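Local atomic coordinates of tungsten-containing formylmethanofuran dehydrogenase 2 subunit C (Methanothermobacter wolfeii, PDB entry 5T5I), a protein that forms the C subunit of a tungsten-containing formylmethanofuran dehydrogenase, a complex that probably interconverts carbon dioxide and formylmethanofuran at the start of methane formation. Residues Ala158-Gly163 / Asp176-Pro181; Gly130-Tyr135 / Ile152-Asn157; Pro12-Glu17 / Ile39-Glu44; Asn75-Gly80 / Asn93-Val98; Asn187-Ile192 / Asp234-Pro239. All coordinates share one frame; numbering follows the deposited sequence.

Overall arrangement
From the N terminus, interaction 3 comes first: segment 12-17 meets 39-44, with Leu16 and Glu17 paired antiparallel to His41 and Met40, closing a loop holding two short helices. Strand 76-77 lies beside strand 16-17 in one small sheet, and there interaction 4 begins, the 12-residue excursion between its segments returning at 93-98. Interactions 2 and 1 repeat such closure where successive coils of the solenoid stack; their centres are about 9 Å apart and they touch. Interaction 5 spans 41 residues, joining strand 187-192, which packs on interaction 1, to strand 236-239. No contact nests in or crosses another. Interactions 3 and 5, centres about 39 Å apart, lie on opposite sides of the chain's centre.

Interaction 1 (Ala158-Gly163 / Asp176-Pro181); sequences ADNEIG and DVNIMP
Asn160 reaches across to Asn178 and Ile179 with nearly every atom of its side chain. Its CB lies 3.7 Å from Ile179 O; CG, set beside the backbone N and anti to the carbonyl carbon (chi1 -69°), comes within 3.6 Å of Ile179 CG1. At the tip, OD1 accepts two hydrogen bonds. Asn178 ND2 approaches at 2.8 Å in the carbonyl plane, on a lone pair, and the two amides are nearly coplanar (8° apart). Ile179 N donates from above that plane to the same OD1 at 3.2 Å, in a nearly straight bond (169°). The other branch, ND2, lies 3.5 Å from Ile179 CG1. An alanine here would remove the shared acceptor, and would probably leave Ile179 N without its mate and the Asn178 amide freer to turn. Backbone bonds from Ala158 N to Asp176 O, Asn178 N to Asp159 O and Glu161 N to Ile179 O continue the ladder, while a water bridges Asp159 O and Ile179 O. On the inner side Ile162 CG1 meets Pro181 CB at 3.6 Å. These two corners belong to successive coils of a right-handed beta-solenoid: Ile162 packs on strands 170-173 and 187-192, and Val177 and Pro181 rest on strand 196-198.

Interaction 2 (Gly130-Tyr135 / Ile152-Asn157); sequences GDAGDY and ITVHGN
Three hydrogen bonds join Gly130, Asp131 and Ala132 to Gly156 and Asn157. Two use backbone atoms alone: Ala132 N donates to Asn157 O over 2.8 Å, and Gly156 N reaches Gly130 O at 2.9 Å. The third is made by a side chain. Asp131 OD1 takes Asn157 N at 2.9 Å on the anti side of the carboxylate, 32° out of its plane; CG lies beside the backbone N of Asp131 (chi1 -59°), which brings the carboxylate to the backbone N of Asn157 on the next coil. The same OD1 passes 3.5 Å from Gly156 CA, and a CB on that glycine would clash with both OD1 and Gly130 O.

Such bonding between equivalent corners of successive coils is characteristic of a parallel beta-solenoid. Asn157 passes the pattern onward, its OD1 accepting from Asp176 N, and Asp131 N in turn donates to Asn112 OD1.

Both methyls of Val154 touch the other segment. The apolar contact is Val154 CG2 on Ala132 CB at 3.9 Å; Val154 CG1 packs against the carbonyl O of Gly130 at 3.6 Å. Beyond the end of strand 151-154, His155 NE2 is hydrogen-bonded to Glu127 OE2.

Interaction 3 (Pro12-Glu17 / Ile39-Glu44); sequences PEVPLE and IMHGNE
Ile39 meets Leu16 and Glu17 from strand 38-41, the first arm of a beta hairpin whose second arm is strand 44-47; on its other side strand 38-41 pairs antiparallel with strand 16-17. The Ile39 side chain extends CD1 to within 4.0 Å of Leu16 CD1, the two chains crossing at a slant, and its CB rests 3.6 Å from Glu17 O.

Met40 follows, forming a hydrogen-bonded pair with Glu17. Glu17 N donates to Met40 O at 2.9 Å, and Met40 N returns a bond to Glu17 O. Their CB atoms lie on the same face of the sheet. Beyond CB they part: Met40 bends at chi2 and chi3, while the extended Glu17 carries its carboxylate to salt bridges with Arg78 and with a basic side chain of another protein chain.

His41 forms the adjacent non-hydrogen-bonded pair with Leu16, on the opposite face. Its CG stands anti to the backbone N (chi1 179°), which brings the ring to Pro12 and Val14: Pro12 CB approaches obliquely, 3.4 Å from His41 NE2, and Val14 O sits at the ring edge, near its plane, 3.3 Å from His41 CD2. Leu16 CD2 is 3.9 Å from His41 CB, and Phe51 meets the ring edge-to-face.

Gly42 then occupies the type II' turn from His41 to Glu44, its CA 3.7 Å from Val14 CG1; a CB there would clash with that methyl. The turn closes with Glu44 N bonded to His41 O and His41 N to Glu44 O. Back at the imidazole edge, a water in the ring plane joins His41 NE2 to Val14 N, at 3.1 Å from NE2.

Interaction 4 (Asn75-Gly80 / Asn93-Val98); sequences NTKRIG and NVNMYV
The guanidinium of Arg78 lies flat on the ring of Tyr97, the planes 9° apart and the centres separated by 4.0 Å. CZ is 17° off the ring normal, so this is a cation-pi contact over the face; NH1 sits toward the rim, 3.6 Å from Tyr97 CE2. The Tyr97 ring also meets that of Trp116. NE forms a salt bridge with Glu17 OE2 and NH2 a hydrogen bond with Gln81 OE1. Tyr97 OH bonds an acidic side chain of another protein chain. A leucine in place of Arg78 would remove the flat cationic cover from one face of the Tyr97 ring and would probably leave Glu17 without this charge partner.

Asn95 holds its CG anti to the backbone N (chi1 -158°), and its amide runs alongside Lys77: OD1 lies 3.4 Å from Lys77 CE and takes a hydrogen bond from Met96 N at 2.7 Å. Beyond the two segments, Lys77 NZ pairs with acidic side chains of another protein chain. Backbone bonds run from Asn95 N to Thr76 O and, at 3.0 Å, from Arg78 N to Met96 O, with a water linking both acceptors to Ile79 N. Ile79 CD1 meets Val94 CG1. These corners stack as successive solenoid coils, with strand 16-17 bonded to Lys77 and Val94 packed on strand 106-109.

Interaction 5 (Asn187-Ile192 / Asp234-Pro239); sequences NGLIII and DGEELP
Leu189 and Ile191 project from strand 187-192 against Glu236, and both touch the same methylene. Glu236 CG lies 4.0 Å from Leu189 CD2 and 4.0 Å from Ile191 CD1, the glutamate crossing each of the two apolar chains at a slant. Leu189 holds its own CG anti to the backbone N (chi1 170°), and the end branches of leucine and isoleucine meet at Glu236 CG. Glu236 bends at chi2 (-79°), so that its aliphatic part covers the leucine and isoleucine while OE1 goes to a salt bridge with Lys170 of the neighbouring strand 170-173.

Strand 187-192 is one of the parallel strands stacked along a solenoid wall, and strand 236-239 pairs with strand 231-233 in a hairpin laid over that wall. The axes of the two short strands come no closer than 11.1 Å, and their N-to-C directions differ by 38°. No hydrogen bond joins the segments directly, which means side chains, rather than sheet pairing, make the contact.

Further along the hairpin Leu238 CD2 approaches Ile191 CD1 at 4.4 Å, a loose apolar contact, and Leu238 also packs on Val210 of strand 208-211. At the other end Asp234 OD2 lies 3.8 Å from Leu189 CB. A water donates to Gly188 O at 2.9 Å and, weakly, to Asp234 OD2.

Interaction 1 (Ala158-Gly163 / Asp176-Pro181)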
# COMPACT_ATOMS: atom_id res chain seq x y z
N ALA C 158 15.26 -20.45 25.80
CA ALA C 158 14.22 -20.36 26.83
C ALA C 158 12.97 -19.75 26.20
O ALA C 158 13.03 -19.28 25.06
CB ALA C 158 14.69 -19.57 28.04
N ASP C 159 11.83 -19.81 26.88
CA ASP C 159 10.56 -19.37 26.29
C ASP C 159 10.09 -17.98 26.76
O ASP C 159 10.77 -17.00 26.45
CB ASP C 159 9.51 -20.46 26.50
CG ASP C 159 9.87 -21.80 25.86
OD1 ASP C 159 10.56 -21.80 24.82
OD2 ASP C 159 9.45 -22.85 26.40
N ASN C 160 8.91 -17.86 27.42
CA ASN C 160 8.36 -16.56 27.80
C ASN C 160 8.63 -16.15 29.22
O ASN C 160 8.76 -16.99 30.11
CB ASN C 160 6.83 -16.56 27.63
CG ASN C 160 6.33 -16.61 26.21
OD1 ASN C 160 7.09 -16.63 25.24
ND2 ASN C 160 5.03 -16.54 26.06
N GLU C 161 8.59 -14.83 29.44
CA GLU C 161 8.61 -14.21 30.75
C GLU C 161 9.78 -14.61 31.64
O GLU C 161 9.62 -14.79 32.85
CB GLU C 161 7.25 -14.47 31.45
CG GLU C 161 6.05 -13.93 30.68
CD GLU C 161 4.74 -14.20 31.37
OE1 GLU C 161 4.38 -13.45 32.30
OE2 GLU C 161 4.11 -15.24 31.05
N ILE C 162 10.99 -14.71 31.05
CA ILE C 162 12.15 -15.00 31.87
C ILE C 162 12.41 -13.75 32.74
O ILE C 162 12.19 -12.62 32.30
CB ILE C 162 13.41 -15.44 31.05
CG1 ILE C 162 13.99 -14.30 30.21
CG2 ILE C 162 13.15 -16.69 30.17
CD1 ILE C 162 15.47 -14.39 30.11
N GLY C 163 12.77 -13.97 33.99
CA GLY C 163 13.01 -12.88 34.93
C GLY C 163 11.79 -12.04 35.26
O GLY C 163 11.91 -10.85 35.55
N ASP C 176 18.24 -18.29 22.16
CA ASP C 176 17.15 -17.35 21.92
C ASP C 176 16.06 -17.44 22.99
O ASP C 176 15.94 -18.45 23.68
CB ASP C 176 16.50 -17.67 20.56
CG ASP C 176 17.48 -17.73 19.41
OD1 ASP C 176 18.40 -16.88 19.37
OD2 ASP C 176 17.34 -18.64 18.56
N VAL C 177 15.24 -16.38 23.08
CA VAL C 177 14.04 -16.34 23.92
C VAL C 177 12.85 -16.00 23.03
O VAL C 177 13.01 -15.47 21.92
CB VAL C 177 14.10 -15.42 25.16
CG1 VAL C 177 15.25 -15.80 26.09
CG2 VAL C 177 14.18 -13.96 24.77
N ASN C 178 11.64 -16.26 23.53
CA ASN C 178 10.43 -15.95 22.79
C ASN C 178 9.94 -14.53 23.12
O ASN C 178 10.56 -13.58 22.65
CB ASN C 178 9.38 -17.05 22.97
CG ASN C 178 8.23 -16.91 22.00
OD1 ASN C 178 8.44 -16.80 20.82
ND2 ASN C 178 7.00 -16.96 22.46
N ILE C 179 8.87 -14.35 23.94
CA ILE C 179 8.39 -12.99 24.20
C ILE C 179 8.44 -12.61 25.68
O ILE C 179 8.48 -13.47 26.55
CB ILE C 179 6.97 -12.76 23.61
CG1 ILE C 179 5.89 -13.63 24.31
CG2 ILE C 179 6.98 -12.99 22.10
CD1 ILE C 179 4.45 -13.23 23.98
N MET C 180 8.45 -11.31 25.93
CA MET C 180 8.37 -10.68 27.24
C MET C 180 9.47 -11.05 28.25
O MET C 180 9.17 -11.19 29.44
CB MET C 180 6.97 -10.93 27.85
CG MET C 180 5.84 -10.54 26.91
SD MET C 180 4.13 -10.63 27.50
CE MET C 180 3.88 -12.41 27.65
N PRO C 181 10.77 -11.12 27.85
CA PRO C 181 11.82 -11.31 28.86
C PRO C 181 11.94 -10.03 29.70
O PRO C 181 11.81 -8.93 29.16
CB PRO C 181 13.08 -11.53 28.02
CG PRO C 181 12.84 -10.76 26.77
CD PRO C 181 11.35 -10.92 26.50
O HOH W 1 11.24 -14.53 27.72

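Interaction 2 (Gly130-Tyr135 / Ile152-Asn157)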
# COMPACT_ATOMS: atom_id res chain seq x y z
N GLY C 130 20.94 -27.71 28.34
CA GLY C 130 19.94 -27.77 27.27
C GLY C 130 19.08 -26.52 27.24
O GLY C 130 19.56 -25.42 27.55
N ASP C 131 17.80 -26.69 26.90
CA ASP C 131 16.82 -25.60 26.84
C ASP C 131 16.05 -25.49 28.17
O ASP C 131 16.00 -26.45 28.94
CB ASP C 131 15.79 -25.87 25.72
CG ASP C 131 16.36 -26.00 24.33
OD1 ASP C 131 17.35 -25.29 24.01
OD2 ASP C 131 15.79 -26.77 23.53
N ALA C 132 15.40 -24.34 28.41
CA ALA C 132 14.55 -24.13 29.59
C ALA C 132 13.16 -23.70 29.11
O ALA C 132 13.00 -23.32 27.95
CB ALA C 132 15.14 -23.07 30.53
N GLY C 133 12.16 -23.82 29.97
CA GLY C 133 10.79 -23.44 29.64
C GLY C 133 10.48 -21.98 29.88
O GLY C 133 11.34 -21.11 29.71
N ASP C 134 9.23 -21.70 30.26
CA ASP C 134 8.79 -20.34 30.58
C ASP C 134 9.19 -20.04 32.03
O ASP C 134 9.50 -20.96 32.79
CB ASP C 134 7.26 -20.23 30.45
CG ASP C 134 6.72 -20.61 29.08
OD1 ASP C 134 6.94 -19.84 28.12
OD2 ASP C 134 6.07 -21.68 28.97
N TYR C 135 9.18 -18.75 32.41
CA TYR C 135 9.37 -18.30 33.79
C TYR C 135 10.70 -18.71 34.44
O TYR C 135 10.73 -19.05 35.63
CB TYR C 135 8.18 -18.78 34.67
CG TYR C 135 6.82 -18.25 34.24
CD1 TYR C 135 6.50 -16.91 34.39
CD2 TYR C 135 5.84 -19.10 33.74
CE1 TYR C 135 5.25 -16.41 34.00
CE2 TYR C 135 4.59 -18.62 33.35
CZ TYR C 135 4.30 -17.28 33.49
OH TYR C 135 3.06 -16.81 33.11
N ILE C 152 21.55 -17.75 37.07
CA ILE C 152 20.97 -18.83 36.26
C ILE C 152 21.57 -18.70 34.88
O ILE C 152 21.49 -17.62 34.29
CB ILE C 152 19.41 -18.78 36.19
CG1 ILE C 152 18.80 -18.74 37.61
CG2 ILE C 152 18.88 -19.99 35.38
CD1 ILE C 152 17.35 -18.35 37.65
N THR C 153 22.15 -19.78 34.35
CA THR C 153 22.72 -19.82 33.00
C THR C 153 22.03 -20.96 32.22
O THR C 153 22.03 -22.09 32.69
CB THR C 153 24.24 -20.02 33.01
OG1 THR C 153 24.83 -19.04 33.85
CG2 THR C 153 24.85 -19.89 31.60
N VAL C 154 21.43 -20.64 31.08
CA VAL C 154 20.78 -21.61 30.18
C VAL C 154 21.61 -21.60 28.89
O VAL C 154 21.69 -20.55 28.25
CB VAL C 154 19.30 -21.24 29.91
CG1 VAL C 154 18.65 -22.19 28.90
CG2 VAL C 154 18.49 -21.21 31.20
N HIS C 155 22.23 -22.73 28.52
CA HIS C 155 23.09 -22.80 27.32
C HIS C 155 22.29 -22.88 26.02
O HIS C 155 22.79 -22.44 24.99
CB HIS C 155 24.11 -23.93 27.42
CG HIS C 155 25.16 -23.69 28.46
ND1 HIS C 155 26.49 -23.63 28.13
CD2 HIS C 155 25.03 -23.44 29.79
CE1 HIS C 155 27.14 -23.41 29.26
NE2 HIS C 155 26.30 -23.25 30.27
N GLY C 156 21.07 -23.40 26.09
CA GLY C 156 20.17 -23.48 24.94
C GLY C 156 19.23 -22.29 24.91
O GLY C 156 19.59 -21.18 25.33
N ASN C 157 18.00 -22.52 24.46
CA ASN C 157 16.93 -21.51 24.38
C ASN C 157 16.02 -21.54 25.60
O ASN C 157 15.99 -22.53 26.33
CB ASN C 157 16.07 -21.77 23.14
CG ASN C 157 16.86 -21.79 21.86
OD1 ASN C 157 17.76 -20.97 21.64
ND2 ASN C 157 16.59 -22.75 20.99

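Interaction 3 (Pro12-Glu17 / Ile39-Glu44)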
# COMPACT_ATOMS: atom_id res chain seq x y z
N PRO C 12 7.46 -42.50 36.13
CA PRO C 12 6.02 -42.72 35.92
C PRO C 12 5.39 -41.66 35.01
O PRO C 12 5.94 -40.56 34.87
CB PRO C 12 5.45 -42.62 37.34
CG PRO C 12 6.38 -41.71 38.05
CD PRO C 12 7.74 -41.88 37.44
N GLU C 13 4.21 -41.96 34.42
CA GLU C 13 3.45 -41.00 33.60
C GLU C 13 2.82 -39.90 34.46
O GLU C 13 2.68 -38.76 34.00
CB GLU C 13 2.35 -41.69 32.77
CG GLU C 13 2.89 -42.49 31.59
CD GLU C 13 1.89 -42.74 30.48
OE1 GLU C 13 0.66 -42.64 30.72
OE2 GLU C 13 2.34 -43.03 29.35
N VAL C 14 2.39 -40.24 35.70
CA VAL C 14 1.90 -39.27 36.67
C VAL C 14 3.19 -38.73 37.29
O VAL C 14 3.93 -39.53 37.85
CB VAL C 14 0.98 -39.90 37.74
CG1 VAL C 14 0.66 -38.91 38.85
CG2 VAL C 14 -0.30 -40.42 37.10
N PRO C 15 3.53 -37.43 37.17
CA PRO C 15 4.85 -36.99 37.69
C PRO C 15 5.10 -37.15 39.18
O PRO C 15 4.16 -37.24 39.98
CB PRO C 15 4.92 -35.50 37.29
CG PRO C 15 3.84 -35.28 36.32
CD PRO C 15 2.80 -36.33 36.51
N LEU C 16 6.38 -37.18 39.54
CA LEU C 16 6.84 -37.20 40.92
C LEU C 16 7.13 -35.75 41.33
O LEU C 16 7.52 -34.94 40.49
CB LEU C 16 8.17 -37.99 41.05
CG LEU C 16 8.17 -39.46 40.62
CD1 LEU C 16 9.56 -40.04 40.71
CD2 LEU C 16 7.21 -40.27 41.46
N GLU C 17 6.95 -35.44 42.62
CA GLU C 17 7.34 -34.14 43.20
C GLU C 17 8.34 -34.52 44.28
O GLU C 17 7.98 -35.24 45.20
CB GLU C 17 6.18 -33.34 43.80
CG GLU C 17 5.09 -33.00 42.79
CD GLU C 17 4.27 -31.77 43.12
OE1 GLU C 17 3.25 -31.55 42.43
OE2 GLU C 17 4.65 -31.01 44.04
N ILE C 39 8.56 -38.79 48.94
CA ILE C 39 8.29 -37.98 47.75
C ILE C 39 6.81 -38.18 47.36
O ILE C 39 6.18 -39.14 47.83
CB ILE C 39 9.25 -38.29 46.56
CG1 ILE C 39 9.07 -39.72 46.02
CG2 ILE C 39 10.71 -38.03 46.98
CD1 ILE C 39 9.83 -40.01 44.74
N MET C 40 6.25 -37.31 46.52
CA MET C 40 4.86 -37.46 46.06
C MET C 40 4.83 -38.11 44.69
O MET C 40 5.67 -37.79 43.84
CB MET C 40 4.12 -36.11 45.93
CG MET C 40 3.99 -35.32 47.20
SD MET C 40 3.06 -36.14 48.51
CE MET C 40 1.40 -36.38 47.69
N HIS C 41 3.87 -39.02 44.47
CA HIS C 41 3.56 -39.63 43.18
C HIS C 41 2.06 -39.34 43.01
O HIS C 41 1.20 -40.13 43.42
CB HIS C 41 3.85 -41.14 43.16
CG HIS C 41 3.51 -41.79 41.86
ND1 HIS C 41 3.15 -43.12 41.80
CD2 HIS C 41 3.48 -41.27 40.61
CE1 HIS C 41 2.90 -43.38 40.52
NE2 HIS C 41 3.08 -42.29 39.77
N GLY C 42 1.75 -38.15 42.50
CA GLY C 42 0.37 -37.70 42.36
C GLY C 42 -0.26 -37.50 43.73
O GLY C 42 0.34 -36.84 44.59
N ASN C 43 -1.40 -38.15 43.99
CA ASN C 43 -2.09 -38.02 45.28
C ASN C 43 -1.67 -39.08 46.34
O ASN C 43 -2.40 -39.28 47.33
CB ASN C 43 -3.62 -38.01 45.07
CG ASN C 43 -4.21 -39.26 44.48
OD1 ASN C 43 -3.56 -40.31 44.39
ND2 ASN C 43 -5.42 -39.15 43.97
N GLU C 44 -0.53 -39.77 46.14
CA GLU C 44 0.01 -40.75 47.08
C GLU C 44 1.42 -40.35 47.49
O GLU C 44 2.18 -39.84 46.67
CB GLU C 44 0.11 -42.14 46.45
CG GLU C 44 -1.23 -42.84 46.27
CD GLU C 44 -1.12 -44.26 45.74
OE1 GLU C 44 0.02 -44.75 45.55
OE2 GLU C 44 -2.18 -44.88 45.50
O HOH W 2 2.04 -43.17 37.01

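Interaction 4 (Asn75-Gly80 / Asn93-Val98)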
# COMPACT_ATOMS: atom_id res chain seq x y z
N ASN C 75 10.18 -36.41 34.38
CA ASN C 75 8.90 -36.32 35.08
C ASN C 75 9.07 -36.19 36.61
O ASN C 75 8.20 -36.62 37.36
CB ASN C 75 7.99 -37.50 34.68
CG ASN C 75 6.75 -37.04 33.92
OD1 ASN C 75 6.64 -35.89 33.49
ND2 ASN C 75 5.79 -37.93 33.73
N THR C 76 10.13 -35.47 37.05
CA THR C 76 10.37 -35.21 38.47
C THR C 76 10.48 -33.71 38.68
O THR C 76 11.37 -33.05 38.11
CB THR C 76 11.59 -35.97 39.00
OG1 THR C 76 11.44 -37.35 38.67
CG2 THR C 76 11.76 -35.83 40.51
N LYS C 77 9.58 -33.18 39.51
CA LYS C 77 9.45 -31.76 39.83
C LYS C 77 10.12 -31.40 41.15
O LYS C 77 10.28 -32.25 42.02
CB LYS C 77 7.95 -31.39 39.93
CG LYS C 77 7.16 -31.61 38.65
CD LYS C 77 5.66 -31.42 38.85
CE LYS C 77 4.91 -31.54 37.53
NZ LYS C 77 3.45 -31.42 37.72
N ARG C 78 10.50 -30.12 41.29
CA ARG C 78 11.02 -29.48 42.51
C ARG C 78 12.37 -30.01 43.01
O ARG C 78 12.70 -29.81 44.17
CB ARG C 78 9.96 -29.56 43.63
CG ARG C 78 8.62 -28.95 43.22
CD ARG C 78 7.61 -28.92 44.35
NE ARG C 78 6.34 -28.34 43.90
CZ ARG C 78 6.05 -27.05 43.79
NH1 ARG C 78 4.86 -26.67 43.37
NH2 ARG C 78 6.96 -26.12 44.08
N ILE C 79 13.20 -30.61 42.13
CA ILE C 79 14.53 -31.09 42.53
C ILE C 79 15.36 -29.88 43.00
O ILE C 79 15.40 -28.86 42.32
CB ILE C 79 15.23 -31.88 41.39
CG1 ILE C 79 14.50 -33.21 41.10
CG2 ILE C 79 16.72 -32.13 41.70
CD1 ILE C 79 14.81 -33.81 39.76
N GLY C 80 15.97 -30.00 44.18
CA GLY C 80 16.82 -28.96 44.75
C GLY C 80 16.08 -27.76 45.33
O GLY C 80 16.73 -26.77 45.68
N ASN C 93 17.29 -34.86 31.75
CA ASN C 93 16.31 -33.76 31.86
C ASN C 93 15.64 -33.72 33.23
O ASN C 93 15.68 -34.70 33.97
CB ASN C 93 15.22 -33.89 30.80
CG ASN C 93 15.75 -34.12 29.40
OD1 ASN C 93 16.47 -33.29 28.84
ND2 ASN C 93 15.41 -35.25 28.80
N VAL C 94 15.01 -32.57 33.54
CA VAL C 94 14.21 -32.34 34.76
C VAL C 94 12.88 -31.71 34.36
O VAL C 94 12.81 -31.06 33.32
CB VAL C 94 14.92 -31.47 35.84
CG1 VAL C 94 16.18 -32.13 36.37
CG2 VAL C 94 15.21 -30.06 35.34
N ASN C 95 11.86 -31.85 35.21
CA ASN C 95 10.54 -31.24 34.99
C ASN C 95 10.57 -29.79 35.59
O ASN C 95 11.63 -29.13 35.56
CB ASN C 95 9.44 -32.14 35.59
CG ASN C 95 8.05 -31.93 35.01
OD1 ASN C 95 7.41 -30.93 35.29
ND2 ASN C 95 7.58 -32.80 34.13
N MET C 96 9.45 -29.29 36.12
CA MET C 96 9.34 -27.92 36.60
C MET C 96 10.00 -27.68 37.95
O MET C 96 10.29 -28.62 38.68
CB MET C 96 7.85 -27.54 36.72
CG MET C 96 7.09 -27.54 35.40
SD MET C 96 5.31 -27.54 35.71
CE MET C 96 4.70 -27.81 34.07
N TYR C 97 10.19 -26.39 38.30
CA TYR C 97 10.66 -25.90 39.61
C TYR C 97 12.06 -26.32 40.04
O TYR C 97 12.34 -26.35 41.24
CB TYR C 97 9.67 -26.32 40.71
CG TYR C 97 8.23 -25.96 40.41
CD1 TYR C 97 7.80 -24.63 40.45
CD2 TYR C 97 7.28 -26.94 40.17
CE1 TYR C 97 6.48 -24.30 40.20
CE2 TYR C 97 5.94 -26.62 39.94
CZ TYR C 97 5.55 -25.29 39.94
OH TYR C 97 4.24 -24.95 39.71
N VAL C 98 12.98 -26.61 39.10
CA VAL C 98 14.32 -27.01 39.51
C VAL C 98 14.99 -25.85 40.26
O VAL C 98 14.97 -24.70 39.79
CB VAL C 98 15.21 -27.56 38.36
CG1 VAL C 98 15.65 -26.47 37.39
CG2 VAL C 98 16.43 -28.29 38.93
O HOH W 3 12.77 -30.62 39.06

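Interaction 5 (Asn187-Ile192 / Asp234-Pro239)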
# COMPACT_ATOMS: atom_id res chain seq x y z
N ASN C 187 14.86 -5.00 39.37
CA ASN C 187 16.32 -4.96 39.53
C ASN C 187 16.90 -6.26 39.01
O ASN C 187 16.18 -7.25 38.85
CB ASN C 187 16.69 -4.82 41.04
CG ASN C 187 17.03 -3.43 41.51
OD1 ASN C 187 18.20 -3.06 41.58
ND2 ASN C 187 16.05 -2.69 41.99
N GLY C 188 18.21 -6.26 38.79
CA GLY C 188 18.94 -7.41 38.29
C GLY C 188 19.47 -7.20 36.89
O GLY C 188 19.37 -6.09 36.34
N LEU C 189 20.06 -8.25 36.34
CA LEU C 189 20.66 -8.22 35.01
C LEU C 189 20.23 -9.45 34.21
O LEU C 189 20.34 -10.57 34.71
CB LEU C 189 22.21 -8.14 35.12
CG LEU C 189 23.02 -8.34 33.84
CD1 LEU C 189 22.71 -7.27 32.79
CD2 LEU C 189 24.53 -8.36 34.14
N ILE C 190 19.71 -9.24 33.00
CA ILE C 190 19.36 -10.31 32.07
C ILE C 190 20.21 -10.11 30.82
O ILE C 190 20.17 -9.03 30.21
CB ILE C 190 17.86 -10.34 31.71
CG1 ILE C 190 17.00 -10.63 32.96
CG2 ILE C 190 17.57 -11.40 30.62
CD1 ILE C 190 15.51 -10.31 32.78
N ILE C 191 20.98 -11.13 30.43
CA ILE C 191 21.77 -11.10 29.19
C ILE C 191 21.21 -12.19 28.25
O ILE C 191 21.22 -13.36 28.61
CB ILE C 191 23.29 -11.29 29.41
CG1 ILE C 191 23.88 -10.17 30.31
CG2 ILE C 191 24.02 -11.33 28.04
CD1 ILE C 191 25.32 -10.40 30.77
N ILE C 192 20.77 -11.80 27.06
CA ILE C 192 20.29 -12.74 26.02
C ILE C 192 21.32 -12.68 24.88
O ILE C 192 21.47 -11.66 24.21
CB ILE C 192 18.84 -12.39 25.58
CG1 ILE C 192 17.85 -12.52 26.78
CG2 ILE C 192 18.38 -13.29 24.41
CD1 ILE C 192 16.67 -11.63 26.70
N ASP C 234 27.43 -4.52 36.01
CA ASP C 234 27.62 -5.37 37.18
C ASP C 234 28.84 -6.30 37.02
O ASP C 234 28.77 -7.47 37.35
CB ASP C 234 26.35 -6.18 37.47
CG ASP C 234 25.09 -5.36 37.65
OD1 ASP C 234 25.20 -4.13 37.85
OD2 ASP C 234 23.98 -5.95 37.60
N GLY C 235 29.93 -5.78 36.48
CA GLY C 235 31.15 -6.56 36.28
C GLY C 235 31.25 -7.31 34.96
O GLY C 235 32.34 -7.76 34.62
N GLU C 236 30.13 -7.45 34.22
CA GLU C 236 30.12 -8.15 32.93
C GLU C 236 30.58 -7.20 31.84
O GLU C 236 29.93 -6.18 31.62
CB GLU C 236 28.71 -8.66 32.58
CG GLU C 236 28.24 -9.80 33.46
CD GLU C 236 28.80 -11.16 33.11
OE1 GLU C 236 28.45 -12.13 33.82
OE2 GLU C 236 29.60 -11.27 32.15
N GLU C 237 31.67 -7.54 31.15
CA GLU C 237 32.24 -6.74 30.07
C GLU C 237 31.64 -7.23 28.75
O GLU C 237 31.75 -8.41 28.44
CB GLU C 237 33.76 -6.86 30.07
CG GLU C 237 34.39 -6.30 31.34
CD GLU C 237 35.89 -6.50 31.49
OE1 GLU C 237 36.47 -7.35 30.77
OE2 GLU C 237 36.49 -5.82 32.36
N LEU C 238 30.98 -6.33 28.01
CA LEU C 238 30.31 -6.66 26.75
C LEU C 238 30.90 -5.80 25.61
O LEU C 238 30.57 -4.61 25.50
CB LEU C 238 28.80 -6.43 26.90
CG LEU C 238 28.12 -7.21 28.05
CD1 LEU C 238 26.99 -6.41 28.68
CD2 LEU C 238 27.62 -8.54 27.57
N PRO C 239 31.84 -6.33 24.81
CA PRO C 239 32.45 -5.51 23.74
C PRO C 239 31.50 -5.21 22.59
O PRO C 239 30.60 -5.99 22.31
CB PRO C 239 33.63 -6.36 23.28
CG PRO C 239 33.17 -7.76 23.52
CD PRO C 239 32.36 -7.71 24.78
O HOH W 4 21.41 -3.97 36.39